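Local coordinates for protein malate dehydrogenase (Entamoeba histolytica, PDB 3I0P) that probably catalyses the NAD-dependent interconversion of malate and oxaloacetate, at residues K15-Q20 with H50-F55; A42-M47 with E332-R337; S172-P177 with I307-R312. All blocks are in the same frame, centred on the assembly; numbering follows the deposited sequence. Where two conformers were deposited one is given.

Contact 1: residues K15-Q20 with H50-F55; sequences KEFMYQ and HGIQRF. With NAD (nicotinamide-adenine-dinucleotide), chain B.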
loop_
_atom_site.group_PDB
_atom_site.type_symbol
_atom_site.label_atom_id
_atom_site.label_comp_id
_atom_site.label_asym_id
_atom_site.label_seq_id
_atom_site.Cartn_x
_atom_site.Cartn_y
_atom_site.Cartn_z
ATOM N N LYS A 15 -28.729 13.243 7.411
ATOM C CA LYS A 15 -27.993 13.193 8.684
ATOM C C LYS A 15 -28.907 12.940 9.865
ATOM O O LYS A 15 -28.706 11.983 10.609
ATOM C CB LYS A 15 -27.321 14.547 8.945
ATOM C CG LYS A 15 -25.832 14.638 8.810
ATOM C CD LYS A 15 -25.405 16.063 9.122
ATOM C CE LYS A 15 -24.018 16.122 9.765
ATOM N NZ LYS A 15 -23.257 17.322 9.283
ATOM N N GLU A 16 -29.901 13.816 10.034
ATOM C CA GLU A 16 -30.840 13.773 11.158
ATOM C C GLU A 16 -31.686 12.514 11.132
ATOM O O GLU A 16 -31.965 11.923 12.177
ATOM C CB GLU A 16 -31.753 15.004 11.134
ATOM C CG GLU A 16 -33.083 14.841 11.885
ATOM C CD GLU A 16 -32.958 15.027 13.393
ATOM O OE1 GLU A 16 -31.821 15.103 13.907
ATOM O OE2 GLU A 16 -34.004 15.092 14.068
ATOM N N PHE A 17 -32.081 12.108 9.928
ATOM C CA PHE A 17 -32.982 10.972 9.735
ATOM C C PHE A 17 -32.300 9.694 10.155
ATOM O O PHE A 17 -32.882 8.865 10.846
ATOM C CB PHE A 17 -33.409 10.869 8.271
ATOM C CG PHE A 17 -34.228 9.652 7.963
ATOM C CD1 PHE A 17 -35.569 9.580 8.351
ATOM C CD2 PHE A 17 -33.667 8.575 7.282
ATOM C CE1 PHE A 17 -36.341 8.449 8.065
ATOM C CE2 PHE A 17 -34.428 7.432 6.991
ATOM C CZ PHE A 17 -35.767 7.369 7.382
ATOM N N MET A 18 -31.045 9.565 9.744
ATOM C CA MET A 18 -30.241 8.388 10.020
ATOM C C MET A 18 -30.087 8.224 11.532
ATOM O O MET A 18 -30.225 7.129 12.072
ATOM C CB MET A 18 -28.893 8.547 9.331
ATOM C CG MET A 18 -28.459 7.342 8.551
ATOM S SD MET A 18 -27.653 7.639 6.962
ATOM C CE MET A 18 -26.535 9.005 7.317
ATOM N N TYR A 19 -29.849 9.340 12.209
ATOM C CA TYR A 19 -29.651 9.370 13.645
ATOM C C TYR A 19 -30.938 9.049 14.420
ATOM O O TYR A 19 -30.891 8.361 15.446
ATOM C CB TYR A 19 -29.080 10.735 14.014
ATOM C CG TYR A 19 -29.079 11.116 15.472
ATOM C CD1 TYR A 19 -28.167 10.556 16.368
ATOM C CD2 TYR A 19 -29.956 12.090 15.945
ATOM C CE1 TYR A 19 -28.157 10.933 17.721
ATOM C CE2 TYR A 19 -29.955 12.477 17.288
ATOM C CZ TYR A 19 -29.053 11.896 18.165
ATOM O OH TYR A 19 -29.055 12.285 19.478
ATOM N N GLN A 20 -32.082 9.531 13.931
ATOM C CA GLN A 20 -33.356 9.230 14.586
ATOM C C GLN A 20 -33.739 7.759 14.415
ATOM O O GLN A 20 -34.168 7.115 15.372
ATOM C CB GLN A 20 -34.488 10.147 14.113
ATOM C CG GLN A 20 -34.292 11.648 14.388
ATOM C CD GLN A 20 -34.135 12.013 15.865
ATOM O OE1 GLN A 20 -34.756 11.416 16.751
ATOM N NE2 GLN A 20 -33.307 13.026 16.127
ATOM N N HIS A 50 -22.005 3.660 0.221
ATOM C CA HIS A 50 -21.614 3.447 1.620
ATOM C C HIS A 50 -22.277 4.333 2.676
ATOM O O HIS A 50 -21.877 4.307 3.846
ATOM C CB HIS A 50 -20.086 3.466 1.753
ATOM C CG HIS A 50 -19.433 2.227 1.234
ATOM N ND1 HIS A 50 -18.866 2.152 -0.020
ATOM C CD2 HIS A 50 -19.287 0.999 1.786
ATOM C CE1 HIS A 50 -18.381 0.937 -0.211
ATOM N NE2 HIS A 50 -18.628 0.216 0.868
ATOM N N GLY A 51 -23.289 5.096 2.262
ATOM C CA GLY A 51 -24.092 5.919 3.179
ATOM C C GLY A 51 -25.561 5.547 3.116
ATOM O O GLY A 51 -25.904 4.367 3.136
ATOM N N ILE A 52 -26.424 6.555 3.004
ATOM C CA ILE A 52 -27.886 6.369 2.991
ATOM C C ILE A 52 -28.411 5.307 2.004
ATOM O O ILE A 52 -29.362 4.597 2.316
ATOM C CB ILE A 52 -28.644 7.746 2.858
ATOM C CG1 ILE A 52 -30.147 7.615 3.139
ATOM C CG2 ILE A 52 -28.392 8.400 1.512
ATOM C CD1 ILE A 52 -30.503 7.179 4.547
ATOM N N GLN A 53 -27.788 5.183 0.831
ATOM C CA GLN A 53 -28.256 4.235 -0.203
ATOM C C GLN A 53 -28.073 2.780 0.213
ATOM O O GLN A 53 -28.457 1.851 -0.509
ATOM C CB GLN A 53 -27.575 4.502 -1.545
ATOM C CG GLN A 53 -27.941 5.853 -2.124
ATOM C CD GLN A 53 -27.292 6.140 -3.467
ATOM O OE1 GLN A 53 -26.865 7.273 -3.729
ATOM N NE2 GLN A 53 -27.220 5.124 -4.331
ATOM N N ARG A 54 -27.513 2.602 1.404
ATOM C CA ARG A 54 -27.202 1.292 1.930
ATOM C C ARG A 54 -27.639 1.231 3.386
ATOM O O ARG A 54 -27.441 0.232 4.064
ATOM C CB ARG A 54 -25.699 1.068 1.807
ATOM C CG ARG A 54 -25.275 -0.344 1.462
ATOM C CD ARG A 54 -26.071 -0.962 0.305
ATOM N NE ARG A 54 -25.724 -0.386 -0.989
ATOM C CZ ARG A 54 -26.440 -0.569 -2.095
ATOM N NH1 ARG A 54 -27.539 -1.312 -2.049
ATOM N NH2 ARG A 54 -26.065 -0.012 -3.247
ATOM N N PHE A 55 -28.253 2.308 3.856
ATOM C CA PHE A 55 -28.662 2.431 5.245
ATOM C C PHE A 55 -29.578 1.292 5.655
ATOM O O PHE A 55 -29.298 0.589 6.631
ATOM C CB PHE A 55 -29.354 3.781 5.466
ATOM C CG PHE A 55 -29.719 4.065 6.893
ATOM C CD1 PHE A 55 -28.768 3.977 7.903
ATOM C CD2 PHE A 55 -31.009 4.460 7.216
ATOM C CE1 PHE A 55 -29.102 4.253 9.223
ATOM C CE2 PHE A 55 -31.358 4.743 8.522
ATOM C CZ PHE A 55 -30.402 4.647 9.534
HETATM P PA NAD B . -12.079 4.285 -6.252
HETATM O O1A NAD B . -13.342 5.107 -6.346
HETATM O O2A NAD B . -11.677 3.458 -7.430
HETATM O O5B NAD B . -10.899 5.315 -5.888
HETATM C C5B NAD B . -11.063 6.240 -4.798
HETATM C C4B NAD B . -9.738 6.889 -4.376
HETATM O O4B NAD B . -8.906 7.193 -5.504
HETATM C C3B NAD B . -9.942 8.215 -3.672
HETATM O O3B NAD B . -8.873 8.395 -2.727
HETATM C C2B NAD B . -9.834 9.235 -4.783
HETATM O O2B NAD B . -9.417 10.509 -4.291
HETATM C C1B NAD B . -8.765 8.613 -5.659
HETATM N N9A NAD B . -8.845 8.977 -7.104
HETATM C C8A NAD B . -9.846 8.703 -7.954
HETATM N N7A NAD B . -9.509 9.176 -9.174
HETATM C C5A NAD B . -8.283 9.740 -9.083
HETATM C C6A NAD B . -7.426 10.380 -9.985
HETATM N N6A NAD B . -7.774 10.550 -11.283
HETATM N N1A NAD B . -6.230 10.851 -9.556
HETATM C C2A NAD B . -5.857 10.706 -8.278
HETATM N N3A NAD B . -6.656 10.093 -7.394
HETATM C C4A NAD B . -7.871 9.605 -7.772
HETATM O O3 NAD B . -12.089 3.360 -4.913
HETATM P PN NAD B . -13.012 2.060 -4.581
HETATM O O1N NAD B . -12.087 0.871 -4.486
HETATM O O2N NAD B . -14.217 2.022 -5.488
HETATM O O5D NAD B . -13.559 2.359 -3.105
HETATM C C5D NAD B . -14.675 3.229 -2.894
HETATM C C4D NAD B . -15.089 3.216 -1.425
HETATM O O4D NAD B . -15.538 1.913 -1.043
HETATM C C3D NAD B . -13.933 3.562 -0.496
HETATM O O3D NAD B . -14.343 4.664 0.325
HETATM C C2D NAD B . -13.661 2.289 0.307
HETATM O O2D NAD B . -13.280 2.488 1.680
HETATM C C1D NAD B . -15.004 1.597 0.247
HETATM N N1N NAD B . -14.890 0.159 0.478
HETATM C C2N NAD B . -15.234 -0.322 1.694
HETATM C C3N NAD B . -15.142 -1.691 1.960
HETATM C C7N NAD B . -15.517 -2.245 3.307
HETATM O O7N NAD B . -15.427 -3.451 3.496
HETATM N N7N NAD B . -15.939 -1.416 4.259
HETATM C C4N NAD B . -14.694 -2.552 0.955
HETATM C C5N NAD B . -14.336 -2.026 -0.291
HETATM C C6N NAD B . -14.448 -0.653 -0.506
#
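Met18 and Ile52 mark the point where the two backbones come nearest, yet Met18 CA and Ile52 CA are still 7.7 Å apart, so side chains make most of the contact, with the Phe55 ring also touching the backbone of Met18. Residues 15-20 belong to helix 11-24. Residues 50-55 form the link from helix 29-45 to helix 55-64, and they turn tightly: Arg54 N bonds to Gly51 O and Phe55 N to Ile52 O, with Arg54 as the N-cap of the next helix. The turn directs the side chains of Ile52 and Phe55 at helix 11-24.

Met18 lies over one face of the Phe55 ring, the two side chains running past each other in opposite directions. Its CG sits 3.4 Å from the Phe55 ring centroid, 19° off the normal, a CH-pi contact displaced toward the rim. Further along the chain, SD is 4.3 Å from the same centroid and also over the face, which makes this a Met-aromatic contact. A flexible thioether suits the place because bends at chi2 and chi3 let it follow the flat ring.

Met18 packs helix 11-24 on Leu39 of helix 29-45, while Phe55 and Phe17 both reach Leu355 of helix 346-359, so the cluster joins the first helices to the last. In Ile52, chi1 of -168° sends CG1 toward helix 11-24, and the turn at chi2 sets CD1 against Met18 SD, 3.8 Å away. The same methyl meets the Phe17 ring at its edge, Ile52 CD1 lying 4.4 Å from Phe17 CD2. Phe17 CE2 also approaches Phe55 CE2 at 4.4 Å, an oblique meeting of two buried rings. At the other end of the turn His50 faces the coenzyme pocket, where its CE1 is 3.1 Å from O4D of NAD.

Contact 2: residues A42-M47 with E332-R337; sequences ADLRGM and ETEQKR. With NAD (nicotinamide-adenine-dinucleotide), chain B.
Arg337 makes the direct hydrogen bond of this contact: its NH1 donates to Asp43 O over 2.7 Å, at an N-H...O angle of 150°. The acceptor lies close to the guanidinium plane, and the donor lies in the plane of the carbonyl. A long, straight side chain suits the task, since Arg337 runs extended from CG to NE and so spans from helix 328-340 to the end of helix 29-45. The same NH1 also forms a salt bridge with Asp48, giving this nitrogen two oxygen partners.

A second polar link passes through water. Arg45 NH1 and Glu334 OE2 are 4.0 Å apart, beyond a salt bridge, with their planes nearly perpendicular. Water 1 joins them, accepting from Arg45 NH1 at 3.1 Å and donating to Glu334 OE2 at 2.8 Å. The other carboxylate oxygen, Glu334 OE1, is paired with Arg338.

The carbonyl held by Arg337 belongs to a Schellman motif that closes helix 29-45, in which Met47 N bonds to Ala42 O and Gly46 N, more weakly, to Asp43 O. Gly46 takes the C-prime place with phi at 94°, a conformation readily adopted without a side chain.

The backbones come nearest at Leu44 and Glu334, where Glu334 CA makes a CA-H...O contact with Leu44 O at 2.9 Å. Among packing contacts, the bare Gly46 lets Thr333 CG2 in to 3.8 Å of its CA; that methyl also lies over one face of the Arg337 guanidinium. Separately, Leu44 CD2 crosses the aliphatic part of Glu334. Past the helix end, Met47 turns to the coenzyme, its CE 3.6 Å from O3D of NAD.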
loop_
_atom_site.group_PDB
_atom_site.type_symbol
_atom_site.label_atom_id
_atom_site.label_comp_id
_atom_site.label_asym_id
_atom_site.label_seq_id
_atom_site.Cartn_x
_atom_site.Cartn_y
_atom_site.Cartn_z
ATOM N N ALA A 42 -19.704 9.245 3.921
ATOM C CA ALA A 42 -19.682 8.556 2.644
ATOM C C ALA A 42 -20.502 9.320 1.593
ATOM O O ALA A 42 -20.055 9.471 0.443
ATOM C CB ALA A 42 -20.154 7.133 2.787
ATOM N N ASP A 43 -21.681 9.810 1.991
ATOM C CA ASP A 43 -22.554 10.545 1.065
ATOM C C ASP A 43 -21.972 11.928 0.725
ATOM O O ASP A 43 -22.064 12.376 -0.416
ATOM C CB ASP A 43 -23.989 10.682 1.611
ATOM C CG ASP A 43 -24.694 9.338 1.780
ATOM O OD1 ASP A 43 -24.672 8.499 0.854
ATOM O OD2 ASP A 43 -25.294 9.124 2.851
ATOM N N LEU A 44 -21.378 12.594 1.717
ATOM C CA LEU A 44 -20.701 13.860 1.493
ATOM C C LEU A 44 -19.583 13.712 0.474
ATOM O O LEU A 44 -19.378 14.594 -0.354
ATOM C CB LEU A 44 -20.147 14.434 2.794
ATOM C CG LEU A 44 -21.129 15.291 3.586
ATOM C CD1 LEU A 44 -20.639 15.499 5.028
ATOM C CD2 LEU A 44 -21.421 16.619 2.899
ATOM N N ARG A 45 -18.871 12.593 0.526
ATOM C CA ARG A 45 -17.670 12.437 -0.283
ATOM C C ARG A 45 -17.959 11.835 -1.656
ATOM O O ARG A 45 -17.090 11.823 -2.523
ATOM C CB ARG A 45 -16.617 11.617 0.463
ATOM C CG ARG A 45 -16.097 12.279 1.718
ATOM C CD ARG A 45 -15.031 11.432 2.423
ATOM N NE ARG A 45 -13.787 11.375 1.654
ATOM C CZ ARG A 45 -12.878 12.353 1.598
ATOM N NH1 ARG A 45 -13.057 13.479 2.269
ATOM N NH2 ARG A 45 -11.777 12.195 0.877
ATOM N N GLY A 46 -19.174 11.336 -1.852
ATOM C CA GLY A 46 -19.551 10.778 -3.141
ATOM C C GLY A 46 -19.367 9.281 -3.245
ATOM O O GLY A 46 -19.410 8.728 -4.332
ATOM N N MET A 47 -19.171 8.617 -2.111
ATOM C CA MET A 47 -19.109 7.158 -2.075
ATOM C C MET A 47 -20.532 6.651 -1.906
ATOM O O MET A 47 -20.921 6.201 -0.834
ATOM C CB MET A 47 -18.230 6.667 -0.911
ATOM C CG MET A 47 -16.813 7.206 -0.880
ATOM S SD MET A 47 -15.956 6.790 -2.400
ATOM C CE MET A 47 -14.300 7.431 -2.046
ATOM N N GLU A 332 -14.501 18.190 -3.808
ATOM C CA GLU A 332 -15.381 18.906 -4.719
ATOM C C GLU A 332 -16.818 18.383 -4.691
ATOM O O GLU A 332 -17.765 19.169 -4.784
ATOM C CB GLU A 332 -14.814 18.918 -6.139
ATOM C CG GLU A 332 -13.670 19.921 -6.309
ATOM C CD GLU A 332 -13.095 19.949 -7.713
ATOM O OE1 GLU A 332 -13.586 19.198 -8.585
ATOM O OE2 GLU A 332 -12.145 20.723 -7.941
ATOM N N THR A 333 -16.985 17.073 -4.542
ATOM C CA THR A 333 -18.317 16.503 -4.361
ATOM C C THR A 333 -18.908 16.988 -3.040
ATOM O O THR A 333 -20.074 17.384 -2.975
ATOM C CB THR A 333 -18.288 14.968 -4.396
ATOM O OG1 THR A 333 -17.787 14.531 -5.666
ATOM C CG2 THR A 333 -19.685 14.395 -4.184
ATOM N N GLU A 334 -18.083 16.976 -1.995
ATOM C CA GLU A 334 -18.507 17.385 -0.666
ATOM C C GLU A 334 -18.966 18.834 -0.657
ATOM O O GLU A 334 -19.940 19.159 0.004
ATOM C CB GLU A 334 -17.391 17.137 0.345
ATOM C CG GLU A 334 -17.668 17.640 1.743
ATOM C CD GLU A 334 -16.720 17.059 2.783
ATOM O OE1 GLU A 334 -17.097 17.087 3.975
ATOM O OE2 GLU A 334 -15.609 16.573 2.424
ATOM N N GLN A 335 -18.273 19.696 -1.403
ATOM C CA GLN A 335 -18.636 21.119 -1.484
ATOM C C GLN A 335 -19.974 21.302 -2.206
ATOM O O GLN A 335 -20.835 22.072 -1.770
ATOM C CB GLN A 335 -17.529 21.942 -2.167
ATOM C CG GLN A 335 -16.210 22.035 -1.385
ATOM C CD GLN A 335 -16.369 22.630 0.016
ATOM O OE1 GLN A 335 -16.301 21.909 1.012
ATOM N NE2 GLN A 335 -16.586 23.940 0.095
ATOM N N LYS A 336 -20.124 20.573 -3.308
ATOM C CA LYS A 336 -21.358 20.519 -4.082
ATOM C C LYS A 336 -22.552 20.062 -3.219
ATOM O O LYS A 336 -23.566 20.757 -3.148
ATOM C CB LYS A 336 -21.144 19.577 -5.273
ATOM C CG LYS A 336 -22.307 19.428 -6.235
ATOM C CD LYS A 336 -21.906 18.506 -7.405
ATOM C CE LYS A 336 -22.757 18.750 -8.656
ATOM N NZ LYS A 336 -24.166 18.303 -8.462
ATOM N N ARG A 337 -22.415 18.919 -2.543
ATOM C CA ARG A 337 -23.536 18.313 -1.818
ATOM C C ARG A 337 -23.892 19.030 -0.526
ATOM O O ARG A 337 -25.052 19.014 -0.076
ATOM C CB ARG A 337 -23.295 16.830 -1.586
ATOM C CG ARG A 337 -23.353 16.067 -2.873
ATOM C CD ARG A 337 -23.342 14.596 -2.651
ATOM N NE ARG A 337 -23.376 13.891 -3.922
ATOM C CZ ARG A 337 -23.139 12.596 -4.060
ATOM N NH1 ARG A 337 -22.846 11.863 -3.002
ATOM N NH2 ARG A 337 -23.192 12.033 -5.260
HETATM P PA NAD B . -12.079 4.285 -6.252
HETATM O O1A NAD B . -13.342 5.107 -6.346
HETATM O O2A NAD B . -11.677 3.458 -7.430
HETATM O O5B NAD B . -10.899 5.315 -5.888
HETATM C C5B NAD B . -11.063 6.240 -4.798
HETATM C C4B NAD B . -9.738 6.889 -4.376
HETATM O O4B NAD B . -8.906 7.193 -5.504
HETATM C C3B NAD B . -9.942 8.215 -3.672
HETATM O O3B NAD B . -8.873 8.395 -2.727
HETATM C C2B NAD B . -9.834 9.235 -4.783
HETATM O O2B NAD B . -9.417 10.509 -4.291
HETATM C C1B NAD B . -8.765 8.613 -5.659
HETATM N N9A NAD B . -8.845 8.977 -7.104
HETATM C C8A NAD B . -9.846 8.703 -7.954
HETATM N N7A NAD B . -9.509 9.176 -9.174
HETATM C C5A NAD B . -8.283 9.740 -9.083
HETATM C C6A NAD B . -7.426 10.380 -9.985
HETATM N N6A NAD B . -7.774 10.550 -11.283
HETATM N N1A NAD B . -6.230 10.851 -9.556
HETATM C C2A NAD B . -5.857 10.706 -8.278
HETATM N N3A NAD B . -6.656 10.093 -7.394
HETATM C C4A NAD B . -7.871 9.605 -7.772
HETATM O O3 NAD B . -12.089 3.360 -4.913
HETATM P PN NAD B . -13.012 2.060 -4.581
HETATM O O1N NAD B . -12.087 0.871 -4.486
HETATM O O2N NAD B . -14.217 2.022 -5.488
HETATM O O5D NAD B . -13.559 2.359 -3.105
HETATM C C5D NAD B . -14.675 3.229 -2.894
HETATM C C4D NAD B . -15.089 3.216 -1.425
HETATM O O4D NAD B . -15.538 1.913 -1.043
HETATM C C3D NAD B . -13.933 3.562 -0.496
HETATM O O3D NAD B . -14.343 4.664 0.325
HETATM C C2D NAD B . -13.661 2.289 0.307
HETATM O O2D NAD B . -13.280 2.488 1.680
HETATM C C1D NAD B . -15.004 1.597 0.247
HETATM N N1N NAD B . -14.890 0.159 0.478
HETATM C C2N NAD B . -15.234 -0.322 1.694
HETATM C C3N NAD B . -15.142 -1.691 1.960
HETATM C C7N NAD B . -15.517 -2.245 3.307
HETATM O O7N NAD B . -15.427 -3.451 3.496
HETATM N N7N NAD B . -15.939 -1.416 4.259
HETATM C C4N NAD B . -14.694 -2.552 0.955
HETATM C C5N NAD B . -14.336 -2.026 -0.291
HETATM C C6N NAD B . -14.448 -0.653 -0.506
HETATM O O HOH W 1 -15.295 14.488 4.215
#

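Contact 3: residues S172-P177 with I307-R312; sequences SDEAFP and INRTLR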
loop_
_atom_site.group_PDB
_atom_site.type_symbol
_atom_site.label_atom_id
_atom_site.label_comp_id
_atom_site.label_asym_id
_atom_site.label_seq_id
_atom_site.Cartn_x
_atom_site.Cartn_y
_atom_site.Cartn_z
ATOM N N SER A 172 -2.444 18.257 4.781
ATOM C CA SER A 172 -2.127 19.016 3.576
ATOM C C SER A 172 -2.278 20.508 3.882
ATOM O O SER A 172 -2.941 20.873 4.865
ATOM C CB SER A 172 -3.084 18.611 2.461
ATOM O OG SER A 172 -2.801 19.293 1.255
ATOM N N ASP A 173 -1.670 21.375 3.065
ATOM C CA ASP A 173 -1.843 22.818 3.272
ATOM C C ASP A 173 -2.938 23.347 2.371
ATOM O O ASP A 173 -3.167 24.552 2.293
ATOM C CB ASP A 173 -0.530 23.607 3.110
ATOM C CG ASP A 173 -0.103 23.792 1.656
ATOM O OD1 ASP A 173 -0.614 23.091 0.750
ATOM O OD2 ASP A 173 0.778 24.647 1.407
ATOM N N GLU A 174 -3.606 22.426 1.687
ATOM C CA GLU A 174 -4.737 22.747 0.846
ATOM C C GLU A 174 -6.036 22.680 1.662
ATOM O O GLU A 174 -5.996 22.465 2.877
ATOM C CB GLU A 174 -4.770 21.789 -0.337
ATOM C CG GLU A 174 -3.447 21.705 -1.060
ATOM C CD GLU A 174 -3.521 20.860 -2.304
ATOM O OE1 GLU A 174 -3.771 19.638 -2.183
ATOM O OE2 GLU A 174 -3.314 21.418 -3.410
ATOM N N ALA A 175 -7.174 22.871 0.996
ATOM C CA ALA A 175 -8.480 22.943 1.667
ATOM C C ALA A 175 -8.992 21.570 2.100
ATOM O O ALA A 175 -9.954 21.466 2.858
ATOM C CB ALA A 175 -9.500 23.633 0.767
ATOM N N PHE A 176 -8.345 20.525 1.593
ATOM C CA PHE A 176 -8.656 19.132 1.908
ATOM C C PHE A 176 -7.338 18.396 2.097
ATOM O O PHE A 176 -6.350 18.747 1.452
ATOM C CB PHE A 176 -9.429 18.491 0.747
ATOM C CG PHE A 176 -8.757 18.657 -0.593
ATOM C CD1 PHE A 176 -7.964 17.642 -1.117
ATOM C CD2 PHE A 176 -8.895 19.845 -1.318
ATOM C CE1 PHE A 176 -7.332 17.800 -2.352
ATOM C CE2 PHE A 176 -8.272 20.007 -2.538
ATOM C CZ PHE A 176 -7.489 18.988 -3.060
ATOM N N PRO A 177 -7.308 17.375 2.976
ATOM C CA PRO A 177 -6.085 16.570 3.116
ATOM C C PRO A 177 -5.901 15.616 1.945
ATOM O O PRO A 177 -6.851 15.376 1.185
ATOM C CB PRO A 177 -6.345 15.759 4.386
ATOM C CG PRO A 177 -7.819 15.665 4.465
ATOM C CD PRO A 177 -8.335 16.978 3.956
ATOM N N ILE A 307 4.031 18.885 -3.403
ATOM C CA ILE A 307 3.994 17.642 -4.185
ATOM C C ILE A 307 2.734 17.613 -5.063
ATOM O O ILE A 307 2.826 17.414 -6.275
ATOM C CB ILE A 307 4.164 16.361 -3.284
ATOM C CG1 ILE A 307 5.643 16.148 -2.927
ATOM C CG2 ILE A 307 3.609 15.098 -3.953
ATOM C CD1 ILE A 307 5.874 15.445 -1.597
ATOM N N ASN A 308 1.576 17.855 -4.447
ATOM C CA ASN A 308 0.297 17.931 -5.153
ATOM C C ASN A 308 0.285 18.973 -6.264
ATOM O O ASN A 308 -0.152 18.690 -7.394
ATOM C CB ASN A 308 -0.844 18.211 -4.167
ATOM C CG ASN A 308 -1.210 16.995 -3.328
ATOM O OD1 ASN A 308 -0.870 15.869 -3.674
ATOM N ND2 ASN A 308 -1.917 17.217 -2.230
ATOM N N ARG A 309 0.777 20.171 -5.951
ATOM C CA ARG A 309 0.801 21.256 -6.929
ATOM C C ARG A 309 1.698 20.945 -8.117
ATOM O O ARG A 309 1.335 21.231 -9.260
ATOM C CB ARG A 309 1.198 22.566 -6.282
ATOM C CG ARG A 309 0.096 23.126 -5.423
ATOM C CD ARG A 309 0.523 24.391 -4.733
ATOM N NE ARG A 309 0.098 24.361 -3.345
ATOM C CZ ARG A 309 0.926 24.219 -2.319
ATOM N NH1 ARG A 309 2.229 24.110 -2.518
ATOM N NH2 ARG A 309 0.451 24.197 -1.089
ATOM N N THR A 310 2.854 20.341 -7.838
ATOM C CA THR A 310 3.779 19.908 -8.878
ATOM C C THR A 310 3.116 18.868 -9.759
ATOM O O THR A 310 3.186 18.955 -10.983
ATOM C CB THR A 310 5.074 19.335 -8.275
ATOM O OG1 THR A 310 5.688 20.336 -7.466
ATOM C CG2 THR A 310 6.054 18.903 -9.367
ATOM N N LEU A 311 2.471 17.897 -9.121
ATOM C CA LEU A 311 1.810 16.806 -9.835
ATOM C C LEU A 311 0.753 17.333 -10.810
ATOM O O LEU A 311 0.766 16.978 -11.995
ATOM C CB LEU A 311 1.206 15.791 -8.853
ATOM C CG LEU A 311 2.156 14.825 -8.118
ATOM C CD1 LEU A 311 1.388 14.044 -7.058
ATOM C CD2 LEU A 311 2.876 13.870 -9.076
ATOM N N ARG A 312 -0.128 18.204 -10.311
ATOM C CA ARG A 312 -1.205 18.791 -11.124
ATOM C C ARG A 312 -0.707 19.696 -12.258
ATOM O O ARG A 312 -1.395 19.855 -13.274
ATOM C CB ARG A 312 -2.197 19.544 -10.236
ATOM C CG ARG A 312 -3.057 18.626 -9.402
ATOM C CD ARG A 312 -4.129 19.387 -8.690
ATOM N NE ARG A 312 -3.686 19.871 -7.390
ATOM C CZ ARG A 312 -4.056 19.344 -6.228
ATOM N NH1 ARG A 312 -3.618 19.861 -5.100
ATOM N NH2 ARG A 312 -4.870 18.307 -6.187
#
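Glu174 sets its CG opposite the carbonyl carbon (chi1 -51°) and then runs straight on, carrying its carboxylate from the loop before strand 178-182 to the side of helix 297-312. Arg312 comes the other way, and a bend at chi3 (-89°) turns its guanidinium edge to that carboxylate, the two groups being nearly coplanar. Their salt bridge joins Glu174 OE2 to Arg312 NH1, although those atoms are modelled too close for the detail to be trusted. One helical turn earlier, Asn308 ND2 donates to Glu174 OE1 over 3.0 Å, arriving from above the carboxylate plane. Asparagine suits this position because its short amide can add an N-H beside the charged partner.

The loop is shaped locally by an ST turn, in which Ser172 OG accepts from Glu174 N at 3.3 Å. Asp173, between them, is paired with Arg309, but this salt bridge too rests on doubtful atom positions. Phe176 brings its CZ to 4.1 Å from Arg312 NH2, which lies at the edge of the ring and not over its face; Arg312 NH2 also forms a salt bridge with Glu328.

Arg312 thus stands near Glu174 and Glu328, and Arg309 near Asp173 and Asp306, which suggests that charge matters here, though of the polar links across the contact the Asn308 to Glu174 bond has the dependable geometry.

Contacts 1 and 2 adjoin, their centres 14 Å apart, and touch directly, notably where Ile52 N of contact 1 lies 2.8 Å from Asp43 OD2 of contact 2, a probable hydrogen bond. Both also reach the same NAD, one through His50 and the other through Met47. Contact 3 is nested in the chain between the two halves of contact 2. Their centres are 18 Å apart and their nearest atoms about 6 Å, helix 297-312 being followed by helix 328-340. The Phe176 side chain of contact 3 is about 8 Å from NAD. NAD is also hydrogen-bonded to Asp181, Ala183, Gly327 and Glu330, and to His245 and Lys246 of the second subunit.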